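PDB 6HTN: fucose-binding lectin from Kordia periserrulae, which probably binds fucose-containing carbohydrates as a beta-propeller lectin and is captured here with methyl alpha-L-fucopyranoside in its pockets. Local coordinates for residues V68-G72 and G98-A104. Sequence-based numbering, arbitrary orientation.
Sequences VYAIG and GASTPDA
Pro102 packs its ring against the Tyr69-Ala70 backbone, between the side chains of Tyr69 and Ile71. Its CB meets Tyr69 CB at 3.8 Å, while its CD lies 3.7 Å from the Tyr69 carbonyl O. The two chains run in opposite directions, yet the link is van der Waals packing, apolar side chains against each other and against backbone carbonyls, without a hydrogen bond between 68-72 and 98-104. With CG anti to its own carbonyl carbon (chi1 -58°), Tyr69 sends its ring back along the strand toward Ala104, whose methyl CB approaches CD2 obliquely at 3.6 Å.

Packing is equally close at the other end. Ile71 drives CD1 into the bend at 98-100, reaching Gly98 CA at 3.6 Å and Ser100 O at 3.5 Å; the bare alpha carbon of glycine permits this approach. The CG2 branch of Ile71 rests 3.6 Å from Gly98 O, and Ile71 CD1 also touches Pro102 CG. Ser100 N is buried here with no polar partner in the model.

The far side of 98-104 is looser. Ala99 and Thr101 point away from the strand and are exposed, and Asp103, also turned away, hydrogen-bonds through OD2 to Gly2 N of the second subunit. The Ser100 hydroxyl OG is hydrogen-bonded to Tyr121 N, on the neighbouring strand 114-121.

The Tyr69 hydroxyl hydrogen-bonds to Glu79 OE2, a pocket residue of a bound methyl fucoside, an arrangement consistent with Tyr69 helping to orient that carboxylate. The contact thus illustrates how beta-propeller blades associate: strand 64-71 of one four-stranded antiparallel sheet packs against the segment leading into strand 103-108 of the next, and side chains from both sheets line a fucose site between adjacent blades.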
loop_
_atom_site.group_PDB
_atom_site.type_symbol
_atom_site.label_atom_id
_atom_site.label_comp_id
_atom_site.label_asym_id
_atom_site.label_seq_id
_atom_site.Cartn_x
_atom_site.Cartn_y
_atom_site.Cartn_z
ATOM N N VAL A 68 18.890 4.703 -8.028
ATOM C CA VAL A 68 17.473 4.293 -7.890
ATOM C C VAL A 68 17.411 3.311 -6.731
ATOM O O VAL A 68 18.254 2.415 -6.625
ATOM C CB VAL A 68 17.003 3.630 -9.220
ATOM C CG1 VAL A 68 15.635 3.095 -9.147
ATOM C CG2 VAL A 68 17.106 4.587 -10.359
ATOM N N TYR A 69 16.418 3.474 -5.867
ATOM C CA TYR A 69 16.243 2.704 -4.621
ATOM C C TYR A 69 14.844 2.100 -4.558
ATOM O O TYR A 69 13.853 2.822 -4.713
ATOM C CB TYR A 69 16.500 3.618 -3.401
ATOM C CG TYR A 69 17.874 4.245 -3.384
ATOM C CD1 TYR A 69 18.954 3.543 -2.876
ATOM C CD2 TYR A 69 18.092 5.471 -3.990
ATOM C CE1 TYR A 69 20.233 4.091 -2.925
ATOM C CE2 TYR A 69 19.358 6.017 -4.067
ATOM C CZ TYR A 69 20.433 5.315 -3.550
ATOM O OH TYR A 69 21.705 5.823 -3.680
ATOM N N ALA A 70 14.774 0.800 -4.350
ATOM C CA ALA A 70 13.509 0.072 -4.268
ATOM C C ALA A 70 13.630 -1.008 -3.230
ATOM O O ALA A 70 14.705 -1.233 -2.701
ATOM C CB ALA A 70 13.142 -0.526 -5.620
ATOM N N ILE A 71 12.531 -1.668 -2.926
ATOM C CA ILE A 71 12.547 -2.875 -2.070
ATOM C C ILE A 71 12.678 -4.101 -2.975
ATOM O O ILE A 71 11.875 -4.276 -3.897
ATOM C CB ILE A 71 11.311 -2.943 -1.175
ATOM C CG1 ILE A 71 11.082 -1.641 -0.399
ATOM C CG2 ILE A 71 11.452 -4.151 -0.251
ATOM C CD1 ILE A 71 12.315 -1.126 0.303
ATOM N N GLY A 72 13.707 -4.906 -2.723
ATOM C CA GLY A 72 13.888 -6.122 -3.532
ATOM C C GLY A 72 12.984 -7.254 -3.064
ATOM O O GLY A 72 12.269 -7.122 -2.088
ATOM N N GLY A 98 13.441 -2.783 4.160
ATOM C CA GLY A 98 12.595 -1.636 3.831
ATOM C C GLY A 98 11.173 -2.046 3.708
ATOM O O GLY A 98 10.890 -3.080 3.133
ATOM N N ALA A 99 10.278 -1.234 4.251
ATOM C CA ALA A 99 8.853 -1.545 4.315
ATOM C C ALA A 99 8.052 -0.495 3.560
ATOM O O ALA A 99 6.874 -0.483 3.689
ATOM C CB ALA A 99 8.493 -1.659 5.784
ATOM N N SER A 100 8.723 0.388 2.840
ATOM C CA SER A 100 8.114 1.522 2.136
ATOM C C SER A 100 8.969 1.809 0.894
ATOM O O SER A 100 10.111 1.495 0.931
ATOM C CB SER A 100 7.920 2.711 3.077
ATOM O OG SER A 100 9.183 3.228 3.540
ATOM N N THR A 101 8.388 2.420 -0.113
ATOM C CA THR A 101 9.097 2.878 -1.314
ATOM C C THR A 101 10.101 3.905 -0.834
ATOM O O THR A 101 9.692 4.934 -0.311
ATOM C CB THR A 101 8.179 3.464 -2.371
ATOM O OG1 THR A 101 7.295 2.438 -2.833
ATOM C CG2 THR A 101 8.959 4.043 -3.527
ATOM N N PRO A 102 11.413 3.690 -1.034
ATOM C CA PRO A 102 12.381 4.627 -0.464
ATOM C C PRO A 102 12.320 5.977 -1.146
ATOM O O PRO A 102 11.990 6.094 -2.358
ATOM C CB PRO A 102 13.730 3.975 -0.754
ATOM C CG PRO A 102 13.419 2.495 -0.892
ATOM C CD PRO A 102 12.067 2.460 -1.515
ATOM N N ASP A 103 12.620 7.005 -0.359
ATOM C CA ASP A 103 12.885 8.355 -0.874
ATOM C C ASP A 103 14.394 8.569 -0.900
ATOM O O ASP A 103 15.098 8.016 -0.055
ATOM C CB ASP A 103 12.286 9.428 0.044
ATOM C CG ASP A 103 10.770 9.530 -0.077
ATOM O OD1 ASP A 103 10.254 9.464 -1.208
ATOM O OD2 ASP A 103 10.105 9.644 1.014
ATOM N N ALA A 104 14.848 9.390 -1.819
ATOM C CA ALA A 104 16.296 9.676 -1.898
ATOM C C ALA A 104 16.520 11.109 -2.351
ATOM O O ALA A 104 15.725 11.663 -3.111
ATOM C CB ALA A 104 16.984 8.750 -2.851
#